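Side-chain contacts in possible substrate binding protein of ABC transporter system (Rhodopseudomonas palustris, PDB 3N0X), which probably binds a branched-chain amino acid or a related small solute and hands it to an ABC transporter for uptake into the cell: residues A[67-72]-A[90-95]; A[78-81]-A[85-88]; A[129-134]-A[367-372]; A[156-161]-A[206-211]; A[300-305]-A[311-316]. All coordinates share one frame; numbering follows the deposited sequence. Where two conformers were deposited one is given.

Interaction 1: residues A[67-72]-A[90-95]; sequences EAYQDD and LPVAEE
Tyr69 crosses from helix 58-70 to meet Val92 and Ala93 on helix 83-96, and following its side chain outward gives almost the whole contact. From CB the ring leaves with CG anti to the carbonyl carbon and beside the backbone N (chi1 -69°), a turn that swings it across to the second helix. CD2 is the first ring atom to arrive, 4.4 Å from Val92 CG1, a loose apolar touch. The next ring atom, CE2, lies 4.0 Å from Ala93 CA and 4.3 Å from Val92 O, with the ring tilted obliquely to both. At the tip, OH passes Ala93 CB at 4.1 Å, but its polar partner is the carbonyl of Ile99, just ahead of strand 100-102, to which it is hydrogen-bonded. Leu100 of that strand touches both the Tyr69 and Ala93 side chains. Tyr69 is one of several side chains joining the helices: Val92 also packs on Lys62, Leu65 and Ala66, and Gln70, in the conformer described, is hydrogen-bonded to Asn96. Between 67-72 and 90-95 the attraction is van der Waals and rather loose, so the ring's orientation probably owes much to the bond at its hydroxyl.

Interaction 2: residues A[78-81]-A[85-88]; sequences IGTS and AALA
Thr80 lays its methyl group over the start of the 85-88 segment, where CG2 meets the methyl of Ala85, the backbone N of Ala86 and, a little farther off, the methyl of Ala86. The closest approach is CG2 to Ala86 N at 3.5 Å, with Ala85 CB 3.6 Å from the same CG2 and Ala86 CB at 4.0 Å. One methyl therefore sits against two successive alanines of the helix and the peptide between them. The first torsion sorts the two branches: OG1 stands anti to the backbone N (chi1 -178°), which leaves CG2 in the crowded position between N and the carbonyl carbon, facing the helix. The hydroxyl serves a different neighbour, being hydrogen-bonded to the carboxylate of Asp54, so that the buried polar atom is satisfied while the methyl does the packing.

The setting is the strand-to-helix connection of a beta-alpha-beta unit, in which strand 76-79 runs into helix 83-96 and the chain returns as strand 100-102. Thr80 comes just after the strand, and the peptide bond linking it to Gly79 is cis, an uncommon geometry for a residue other than proline. Because the connection is so short, the chain folds back on itself quickly, and the CA atoms of Thr80 and Ala86 come within 5.5 Å. The small alanine side chains probably let the helix approach this closely. Ser61 of helix 58-70 touches the side chains of both Thr80 and Ala85, bringing a second helix against the same corner, and Ala86 rests in addition on Ala105, in the loop beyond strand 100-102.

Interaction 3: residues A[129-134]-A[367-372]; sequences DAISNA and NIPIKN
Helix 126-137 meets the C-terminal tail of the chain here, the loop that follows strand 359-361, and Ile131 is the residue through which the helix makes the contact. Its first torsion places CG1 anti to the carbonyl carbon (chi1 -69°), and the extended arm beyond it carries CD1 out to the tail. That methyl touches three successive residues: Asn367 O at 3.6 Å, Ile368 CD1 at 3.9 Å and Pro369 CD at 3.6 Å. Asn367 and Pro369 each have a second conformer, so their contacts are less certain than that of Ile368. The methyl of Ile131 comes end-on against CD of the Pro369 ring, the carbon bonded to the backbone N. With Ile368 the two side chains run at a slant to one another, and the second branch of Ile131 also takes part, since CG2 lies 4.2 Å from Ile368 CD1. Asn367 contributes through its backbone carbonyl, against which the methyl packs without bonding.

Within the helix, Asn133 folds back to the turn before, its ND2 donating to Asp129 O at 2.9 Å and nearly straight (N-H...O 174°). That donor lies above the carbonyl plane, and Asn133 N approaches the same oxygen from the opposite face, so one carbonyl is held from both sides. On the tail, Ile368 packs on Leu336 of strand 335-345 and its carbonyl accepts from Arg329, while Ile131 also rests on Ala164 of helix 152-165. The arrangement is a plain case of an irregular C-terminal segment packed against one isoleucine of a helix in the alpha/beta periplasmic binding protein fold.

Interaction 4: residues A[156-161]-A[206-211]; sequences DGVAAF and WVIWAG
Phe161 and Trp206 form an offset stack, the aromatic part of a buried contact between helix 152-165 and strand 202-207. The phenyl ring and the six-membered ring of the indole have centroids 4.2 Å apart and planes only 10° from parallel. Phe161 CE2 lies over the indole face, 3.5 Å from Trp206 CD2, whereas Trp206 CE3 sits nearer the rim of the phenyl ring. Both side chains have CG anti to the backbone N (177° for Phe161, -176° for Trp206), and they slide past each other in opposite directions to bring the faces together.

The aliphatic contacts continue along the same helix. Val158 CG2 meets Ile208 CG2 at 3.8 Å, and Ile208 CD1 reaches Gly157 CA at 3.9 Å. A side chain at Gly157 would run into that methyl, so glycine allows the close approach.

The polar part is at the indole nitrogen, where Trp206 NE1 is hydrogen-bonded to Asn133 OD1 on helix 126-137. A leucine in place of Trp206 would probably leave one face of Phe161 without its flat partner and Asn133 OD1 without this donor.

The chemistry is dispersion within a stacked ring pair and between aliphatic groups, joined to a directional bond at the indole nitrogen that probably helps to fix how the ring is turned beneath the phenyl group.

Interaction 5: residues A[300-305]-A[311-316]; sequences QKAKST and IAAMEG
In the conformer described, Lys301 reaches across from one helix to the next and donates from NZ to the carbonyl of Ala313 at 2.9 Å. The bond lies in the carbonyl plane, on a lone pair of Ala313 O, with a C=O...N angle of 131°. Beside it the methyls of Ala302 and Ala313 meet, CB to CB, at 3.9 Å, and Ala313 accounts for much of the surface buried here.

What brings the ammonium group so far is the chain behind it: CG is anti to the backbone N (chi1 -177°) and the rest is extended, so that CE also passes 3.6 Å from Ala313 O. A water then widens the grip of this conformer, accepting from Lys301 NZ at 3.0 Å and donating to Ala312 O at 2.6 Å. Two successive carbonyls in the last turn of helix 307-314 are thus reached by one lysine, directly and through water, and its positive charge would probably be favoured by the negative end of the helix dipole.

Helix 283-302 ends at Ala302, and Lys303, with positive phi, turns the chain away toward helix 307-314. Ala302 also touches Leu310 of that second helix. Beyond Glu315, which is hydrogen-bonded to His333, the chain goes on into strand 318-321.

Overall arrangement
Four of the five contacts form two pairs in a fold of the leucine-binding protein family. Interactions 1 and 2 share helix 83-96 and lie 12 Å apart between centres, packed against the sheet that contains strands 76-79 and 100-102. Interactions 3 and 4, also 12 Å apart between centres, touch directly: Asn133 links helix 126-137 to the indole stacked in interaction 4, and Ala130 and Ala134 pack on the helix of 156-161. Interaction 5 stands about 19 Å from interaction 1 and 35 Å from interaction 4, centre to centre, on the same side of the chain's centre as the former and opposite the latter. The C-terminal tail of interaction 3 comes within about 11 Å of interaction 2, nearest atoms.

Interaction 1: residues A[67-72]-A[90-95]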
# COMPACT_ATOMS: atom_id res chain seq x y z
N GLU A 67 6.34 18.53 17.43
CA GLU A 67 7.16 18.24 18.60
C GLU A 67 8.40 17.42 18.24
O GLU A 67 9.50 17.65 18.76
CB GLU A 67 6.33 17.50 19.65
CG GLU A 67 7.09 17.27 20.95
CD GLU A 67 6.21 16.69 22.05
OE1 GLU A 67 6.00 15.46 22.06
OE2 GLU A 67 5.77 17.48 22.92
N ALA A 68 8.25 16.47 17.33
CA ALA A 68 9.37 15.66 16.89
C ALA A 68 10.46 16.49 16.26
O ALA A 68 11.63 16.29 16.55
CB ALA A 68 8.90 14.56 15.93
N TYR A 69 10.08 17.37 15.35
CA TYR A 69 11.04 18.22 14.68
C TYR A 69 11.65 19.29 15.57
O TYR A 69 12.83 19.62 15.44
CB TYR A 69 10.37 18.90 13.50
CG TYR A 69 9.99 18.00 12.33
CD1 TYR A 69 10.83 16.96 11.88
CD2 TYR A 69 8.82 18.24 11.61
CE1 TYR A 69 10.47 16.19 10.77
CE2 TYR A 69 8.46 17.50 10.53
CZ TYR A 69 9.27 16.47 10.10
OH TYR A 69 8.88 15.74 9.01
N GLN A 70 10.83 19.87 16.43
CA GLN A 70 11.25 21.04 17.21
C GLN A 70 11.81 20.82 18.62
O GLN A 70 12.61 21.63 19.08
CB GLN A 70 10.05 21.95 17.44
CG GLN A 70 9.57 22.60 16.13
CD GLN A 70 8.19 23.22 16.23
OE1 GLN A 70 7.65 23.38 17.32
NE2 GLN A 70 7.62 23.56 15.08
N ASP A 71 11.28 19.84 19.34
CA ASP A 71 11.73 19.53 20.69
C ASP A 71 12.71 18.36 20.67
O ASP A 71 13.77 18.39 21.31
CB ASP A 71 10.57 19.16 21.61
CG ASP A 71 9.67 20.34 21.92
OD1 ASP A 71 9.40 21.14 21.00
OD2 ASP A 71 9.26 20.48 23.09
N ASP A 72 12.35 17.31 19.92
CA ASP A 72 13.20 16.12 19.85
C ASP A 72 14.34 16.29 18.88
O ASP A 72 15.26 15.47 18.87
CB ASP A 72 12.36 14.89 19.47
CG ASP A 72 11.25 14.61 20.47
OD1 ASP A 72 11.56 14.59 21.67
OD2 ASP A 72 10.08 14.42 20.09
N LEU A 90 1.17 17.09 6.50
CA LEU A 90 2.06 17.50 5.41
C LEU A 90 2.56 18.96 5.58
O LEU A 90 3.74 19.23 5.42
CB LEU A 90 1.42 17.29 4.04
CG LEU A 90 0.83 15.90 3.81
CD1 LEU A 90 0.25 15.85 2.37
CD2 LEU A 90 1.81 14.78 4.03
N PRO A 91 1.66 19.91 5.94
CA PRO A 91 2.12 21.30 6.09
C PRO A 91 3.12 21.50 7.23
O PRO A 91 3.89 22.46 7.21
CB PRO A 91 0.81 22.08 6.38
CG PRO A 91 -0.24 21.22 5.91
CD PRO A 91 0.20 19.82 6.00
N VAL A 92 3.11 20.59 8.21
CA VAL A 92 4.07 20.66 9.32
C VAL A 92 5.50 20.40 8.83
O VAL A 92 6.45 21.03 9.28
CB VAL A 92 3.68 19.68 10.45
CG1 VAL A 92 4.66 19.76 11.59
CG2 VAL A 92 2.24 19.98 10.91
N ALA A 93 5.64 19.45 7.91
CA ALA A 93 6.93 19.21 7.31
C ALA A 93 7.46 20.45 6.61
O ALA A 93 8.60 20.85 6.80
CB ALA A 93 6.85 18.02 6.32
N GLU A 94 6.59 21.11 5.83
CA GLU A 94 6.98 22.32 5.14
C GLU A 94 7.32 23.44 6.13
O GLU A 94 8.32 24.14 5.94
CB GLU A 94 5.89 22.79 4.15
CG GLU A 94 6.25 24.08 3.42
CD GLU A 94 5.20 24.51 2.38
OE1 GLU A 94 4.79 23.68 1.56
OE2 GLU A 94 4.83 25.70 2.35
N GLU A 95 6.51 23.61 7.17
CA GLU A 95 6.75 24.68 8.16
C GLU A 95 8.11 24.56 8.84
O GLU A 95 8.80 25.54 9.06
CB GLU A 95 5.62 24.72 9.21
CG GLU A 95 5.81 25.75 10.35

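Interaction 2: residues A[78-81]-A[85-88]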
# COMPACT_ATOMS: atom_id res chain seq x y z
N ILE A 78 8.90 9.66 9.77
CA ILE A 78 8.12 8.67 9.02
C ILE A 78 6.76 8.60 9.65
O ILE A 78 6.67 8.55 10.87
CB ILE A 78 8.79 7.26 9.13
CG1 ILE A 78 10.23 7.28 8.60
CG2 ILE A 78 7.95 6.19 8.39
CD1 ILE A 78 11.07 6.03 9.03
N GLY A 79 5.69 8.66 8.86
CA GLY A 79 4.34 8.53 9.40
C GLY A 79 3.29 8.65 8.32
O GLY A 79 3.63 8.93 7.15
N THR A 80 2.03 8.38 8.61
CA THR A 80 1.51 7.81 9.84
C THR A 80 0.44 6.80 9.41
O THR A 80 0.26 6.56 8.20
CB THR A 80 0.95 8.89 10.81
OG1 THR A 80 0.50 8.26 12.02
CG2 THR A 80 -0.15 9.69 10.20
N SER A 81 -0.23 6.17 10.37
CA SER A 81 -1.07 5.03 10.04
C SER A 81 -2.33 5.44 9.29
O SER A 81 -2.79 4.75 8.38
CB SER A 81 -1.46 4.25 11.30
OG SER A 81 -0.35 4.11 12.19
N ALA A 85 -4.74 11.66 9.16
CA ALA A 85 -3.69 12.22 9.99
C ALA A 85 -2.46 12.62 9.13
O ALA A 85 -1.88 13.67 9.34
CB ALA A 85 -3.26 11.21 11.12
N ALA A 86 -2.07 11.78 8.19
CA ALA A 86 -0.92 12.08 7.34
C ALA A 86 -1.16 13.35 6.51
O ALA A 86 -0.25 14.19 6.39
CB ALA A 86 -0.59 10.88 6.44
N LEU A 87 -2.36 13.50 5.96
CA LEU A 87 -2.68 14.70 5.17
C LEU A 87 -2.58 15.97 6.04
O LEU A 87 -2.03 17.00 5.60
CB LEU A 87 -4.07 14.56 4.56
CG LEU A 87 -4.15 13.70 3.32
CD1 LEU A 87 -5.58 13.08 3.15
CD2 LEU A 87 -3.63 14.53 2.07
N ALA A 88 -3.04 15.88 7.29
CA ALA A 88 -2.95 17.00 8.21
C ALA A 88 -1.52 17.35 8.53
O ALA A 88 -1.20 18.51 8.82
CB ALA A 88 -3.70 16.71 9.53

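Interaction 3: residues A[129-134]-A[367-372]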
# COMPACT_ATOMS: atom_id res chain seq x y z
N ASP A 129 -2.63 0.56 -6.12
CA ASP A 129 -3.49 -0.60 -5.88
C ASP A 129 -4.43 -0.87 -7.10
O ASP A 129 -4.45 -1.94 -7.68
CB ASP A 129 -4.28 -0.44 -4.59
CG ASP A 129 -3.46 -0.81 -3.35
OD1 ASP A 129 -2.50 -1.59 -3.47
OD2 ASP A 129 -3.85 -0.37 -2.24
N ALA A 130 -5.15 0.17 -7.53
CA ALA A 130 -6.13 -0.00 -8.57
C ALA A 130 -5.50 -0.34 -9.91
O ALA A 130 -5.96 -1.23 -10.62
CB ALA A 130 -7.00 1.29 -8.66
N ILE A 131 -4.42 0.36 -10.24
CA ILE A 131 -3.73 0.14 -11.48
C ILE A 131 -3.12 -1.26 -11.57
O ILE A 131 -3.22 -1.94 -12.60
CB ILE A 131 -2.67 1.27 -11.70
CG1 ILE A 131 -3.39 2.59 -11.96
CG2 ILE A 131 -1.73 0.92 -12.84
CD1 ILE A 131 -2.50 3.84 -11.82
N SER A 132 -2.44 -1.68 -10.50
CA SER A 132 -1.88 -3.01 -10.48
C SER A 132 -2.97 -4.07 -10.74
O SER A 132 -2.72 -5.06 -11.41
CB SER A 132 -1.16 -3.29 -9.15
OG SER A 132 -2.04 -3.31 -8.03
N ASN A 133 -4.16 -3.90 -10.17
CA ASN A 133 -5.26 -4.82 -10.45
C ASN A 133 -5.66 -4.87 -11.91
O ASN A 133 -5.87 -5.93 -12.48
CB ASN A 133 -6.44 -4.55 -9.52
CG ASN A 133 -6.27 -5.20 -8.17
OD1 ASN A 133 -6.73 -6.35 -7.98
ND2 ASN A 133 -5.57 -4.54 -7.25
N ALA A 134 -5.75 -3.70 -12.54
CA ALA A 134 -6.12 -3.63 -13.95
C ALA A 134 -5.07 -4.31 -14.83
O ALA A 134 -5.41 -5.06 -15.75
CB ALA A 134 -6.31 -2.17 -14.40
N ASN A 367 1.81 2.40 -15.41
CA ASN A 367 1.94 3.85 -15.54
C ASN A 367 1.19 4.53 -14.39
O ASN A 367 -0.05 4.58 -14.38
CB ASN A 367 1.37 4.34 -16.87
CG ASN A 367 1.48 5.84 -17.03
OD1 ASN A 367 2.48 6.43 -16.64
ND2 ASN A 367 0.46 6.46 -17.59
N ILE A 368 1.92 5.06 -13.41
CA ILE A 368 1.27 5.68 -12.24
C ILE A 368 1.17 7.19 -12.56
O ILE A 368 2.21 7.87 -12.76
CB ILE A 368 2.05 5.45 -10.94
CG1 ILE A 368 2.39 3.96 -10.79
CG2 ILE A 368 1.30 6.02 -9.76
CD1 ILE A 368 1.22 3.02 -10.79
N PRO A 369 -0.06 7.73 -12.61
CA PRO A 369 -0.21 9.15 -12.97
C PRO A 369 0.53 10.11 -12.02
O PRO A 369 0.68 9.81 -10.82
CB PRO A 369 -1.73 9.39 -12.88
CG PRO A 369 -2.23 8.38 -11.93
CD PRO A 369 -1.29 7.18 -11.99
N ILE A 370 0.98 11.24 -12.57
CA ILE A 370 1.61 12.32 -11.81
C ILE A 370 0.51 13.38 -11.64
O ILE A 370 -0.04 13.89 -12.63
CB ILE A 370 2.84 12.84 -12.56
CG1 ILE A 370 3.91 11.74 -12.61
CG2 ILE A 370 3.40 14.14 -11.88
CD1 ILE A 370 5.07 11.94 -13.58
N LYS A 371 0.16 13.69 -10.41
CA LYS A 371 -1.00 14.52 -10.08
C LYS A 371 -0.67 15.69 -9.18
O LYS A 371 -1.59 16.32 -8.64
CB LYS A 371 -2.04 13.66 -9.36
CG LYS A 371 -2.49 12.42 -10.16
N ASN A 372 0.62 16.00 -9.01
CA ASN A 372 0.99 17.11 -8.13
C ASN A 372 1.23 18.45 -8.83
O ASN A 372 1.59 19.41 -8.16
CB ASN A 372 2.20 16.73 -7.28
CG ASN A 372 3.46 16.57 -8.08
OD1 ASN A 372 3.46 16.12 -9.22
ND2 ASN A 372 4.57 16.86 -7.45

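Interaction 4: residues A[156-161]-A[206-211]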
# COMPACT_ATOMS: atom_id res chain seq x y z
N ASP A 156 -12.50 7.23 -7.45
CA ASP A 156 -11.18 7.52 -7.91
C ASP A 156 -10.43 6.21 -8.19
O ASP A 156 -9.62 6.14 -9.12
CB ASP A 156 -10.42 8.36 -6.91
CG ASP A 156 -11.02 9.76 -6.70
OD1 ASP A 156 -11.90 10.20 -7.48
OD2 ASP A 156 -10.63 10.41 -5.70
N GLY A 157 -10.70 5.17 -7.40
CA GLY A 157 -10.06 3.87 -7.62
C GLY A 157 -10.51 3.28 -8.95
O GLY A 157 -9.69 2.82 -9.75
N VAL A 158 -11.81 3.31 -9.20
CA VAL A 158 -12.29 2.79 -10.49
C VAL A 158 -11.79 3.65 -11.64
O VAL A 158 -11.42 3.12 -12.68
CB VAL A 158 -13.81 2.61 -10.53
CG1 VAL A 158 -14.29 2.26 -11.99
CG2 VAL A 158 -14.27 1.54 -9.54
N ALA A 159 -11.71 4.97 -11.45
CA ALA A 159 -11.16 5.81 -12.50
C ALA A 159 -9.76 5.39 -12.88
O ALA A 159 -9.40 5.31 -14.06
CB ALA A 159 -11.22 7.31 -12.11
N ALA A 160 -8.92 5.15 -11.88
CA ALA A 160 -7.52 4.74 -12.11
C ALA A 160 -7.43 3.37 -12.79
O ALA A 160 -6.64 3.15 -13.72
CB ALA A 160 -6.74 4.77 -10.80
N PHE A 161 -8.25 2.45 -12.30
CA PHE A 161 -8.36 1.12 -12.88
C PHE A 161 -8.74 1.21 -14.35
O PHE A 161 -8.13 0.53 -15.18
CB PHE A 161 -9.40 0.32 -12.04
CG PHE A 161 -9.70 -1.06 -12.53
CD1 PHE A 161 -10.71 -1.29 -13.46
CD2 PHE A 161 -9.02 -2.16 -12.01
CE1 PHE A 161 -11.01 -2.58 -13.88
CE2 PHE A 161 -9.34 -3.46 -12.39
CZ PHE A 161 -10.32 -3.67 -13.37
N TRP A 206 -14.85 -6.94 -10.94
CA TRP A 206 -13.76 -6.47 -10.08
C TRP A 206 -14.37 -5.54 -9.03
O TRP A 206 -15.08 -4.59 -9.36
CB TRP A 206 -12.65 -5.77 -10.89
CG TRP A 206 -11.52 -5.38 -10.03
CD1 TRP A 206 -10.56 -6.21 -9.55
CD2 TRP A 206 -11.19 -4.07 -9.52
NE1 TRP A 206 -9.66 -5.52 -8.77
CE2 TRP A 206 -10.01 -4.20 -8.73
CE3 TRP A 206 -11.77 -2.81 -9.65
CZ2 TRP A 206 -9.41 -3.11 -8.09
CZ3 TRP A 206 -11.16 -1.72 -9.00
CH2 TRP A 206 -9.99 -1.89 -8.24
N VAL A 207 -14.08 -5.84 -7.77
CA VAL A 207 -14.62 -5.09 -6.65
C VAL A 207 -13.52 -4.25 -5.99
O VAL A 207 -12.37 -4.72 -5.78
CB VAL A 207 -15.23 -6.05 -5.64
CG1 VAL A 207 -15.87 -5.28 -4.45
CG2 VAL A 207 -16.30 -6.94 -6.30
N ILE A 208 -13.88 -3.02 -5.64
CA ILE A 208 -13.05 -2.19 -4.79
C ILE A 208 -13.97 -1.81 -3.62
O ILE A 208 -15.08 -1.32 -3.82
CB ILE A 208 -12.42 -0.96 -5.50
CG1 ILE A 208 -11.66 -0.10 -4.48
CG2 ILE A 208 -13.49 -0.14 -6.22
CD1 ILE A 208 -10.87 1.05 -5.10
N TRP A 209 -13.50 -2.04 -2.40
CA TRP A 209 -14.37 -1.84 -1.23
C TRP A 209 -13.49 -1.55 -0.00
O TRP A 209 -12.47 -2.20 0.21
CB TRP A 209 -15.22 -3.09 -0.98
CG TRP A 209 -16.48 -2.82 -0.24
CD1 TRP A 209 -16.69 -2.87 1.11
CD2 TRP A 209 -17.74 -2.43 -0.82
NE1 TRP A 209 -18.00 -2.58 1.40
CE2 TRP A 209 -18.67 -2.30 0.24
CE3 TRP A 209 -18.18 -2.23 -2.13
CZ2 TRP A 209 -19.98 -1.93 0.02
CZ3 TRP A 209 -19.48 -1.89 -2.34
CH2 TRP A 209 -20.38 -1.72 -1.27
N ALA A 210 -13.94 -0.62 0.82
CA ALA A 210 -13.27 -0.32 2.10
C ALA A 210 -14.30 -0.48 3.21
O ALA A 210 -15.44 -0.10 3.08
CB ALA A 210 -12.69 1.11 2.09
N GLY A 211 -13.89 -1.07 4.34
CA GLY A 211 -14.79 -1.24 5.47
C GLY A 211 -15.60 -2.51 5.36
O GLY A 211 -15.31 -3.37 4.53

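Interaction 5: residues A[300-305]-A[311-316]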
# COMPACT_ATOMS: atom_id res chain seq x y z
N GLN A 300 23.16 7.95 3.76
CA GLN A 300 24.43 7.44 3.25
C GLN A 300 24.81 8.19 1.96
O GLN A 300 25.97 8.56 1.75
CB GLN A 300 24.37 5.92 3.03
CG GLN A 300 25.71 5.31 2.71
N LYS A 301 23.84 8.39 1.07
CA LYS A 301 24.12 9.03 -0.20
C LYS A 301 24.41 10.53 -0.02
O LYS A 301 25.36 11.05 -0.62
CB LYS A 301 22.99 8.82 -1.19
CG LYS A 301 23.29 9.41 -2.55
CD LYS A 301 22.18 9.15 -3.54
CE LYS A 301 22.20 10.21 -4.65
NZ LYS A 301 20.99 10.16 -5.51
N ALA A 302 23.61 11.21 0.81
CA ALA A 302 23.76 12.65 1.06
C ALA A 302 24.98 12.98 1.91
O ALA A 302 25.49 14.12 1.85
CB ALA A 302 22.50 13.20 1.72
N LYS A 303 25.43 12.02 2.71
CA LYS A 303 26.53 12.24 3.67
C LYS A 303 26.23 13.40 4.63
O LYS A 303 27.14 14.12 5.10
CB LYS A 303 27.86 12.40 2.94
CG LYS A 303 28.30 11.12 2.16
CD LYS A 303 28.63 9.96 3.13
CE LYS A 303 28.92 8.63 2.41
NZ LYS A 303 28.32 7.46 3.17
N SER A 304 24.95 13.57 4.93
CA SER A 304 24.44 14.69 5.69
C SER A 304 22.99 14.44 6.03
O SER A 304 22.31 13.67 5.33
CB SER A 304 24.54 16.01 4.86
OG SER A 304 24.04 17.13 5.57
N THR A 305 22.51 15.09 7.08
CA THR A 305 21.08 15.15 7.37
C THR A 305 20.45 16.52 7.04
O THR A 305 19.28 16.76 7.35
CB THR A 305 20.76 14.74 8.81
OG1 THR A 305 21.39 15.63 9.72
CG2 THR A 305 21.26 13.31 9.11
N ILE A 311 16.73 16.05 0.14
CA ILE A 311 15.79 16.14 -0.99
C ILE A 311 16.51 15.83 -2.30
O ILE A 311 16.00 15.08 -3.13
CB ILE A 311 15.08 17.54 -1.06
CG1 ILE A 311 14.19 17.73 0.17
CG2 ILE A 311 14.24 17.68 -2.36
CD1 ILE A 311 13.54 19.14 0.26
N ALA A 312 17.68 16.44 -2.50
CA ALA A 312 18.45 16.28 -3.73
C ALA A 312 18.90 14.84 -3.89
O ALA A 312 18.93 14.31 -5.01
CB ALA A 312 19.68 17.25 -3.77
N ALA A 313 19.30 14.23 -2.77
CA ALA A 313 19.73 12.83 -2.79
C ALA A 313 18.56 11.87 -3.08
O ALA A 313 18.72 10.91 -3.86
CB ALA A 313 20.39 12.47 -1.44
N MSE A 314 17.39 12.17 -2.51
CA MSE A 314 16.24 11.26 -2.57
C MSE A 314 15.45 11.31 -3.89
O MSE A 314 14.86 10.30 -4.28
CB MSE A 314 15.31 11.51 -1.38
CG MSE A 314 15.97 11.09 -0.09
SE MSE A 314 15.00 11.71 1.44
CE MSE A 314 13.49 10.59 1.45
N GLU A 315 15.47 12.45 -4.60
CA GLU A 315 14.74 12.56 -5.86
C GLU A 315 15.38 11.64 -6.90
O GLU A 315 16.56 11.81 -7.24
CB GLU A 315 14.75 14.02 -6.37
CG GLU A 315 13.79 14.89 -5.56
CD GLU A 315 13.53 16.27 -6.18
OE1 GLU A 315 14.35 16.73 -7.04
OE2 GLU A 315 12.52 16.89 -5.77
N GLY A 316 14.61 10.67 -7.40
CA GLY A 316 15.13 9.71 -8.39
C GLY A 316 15.94 8.57 -7.77
O GLY A 316 16.55 7.79 -8.50
O HOH W 1 20.23 12.83 -6.70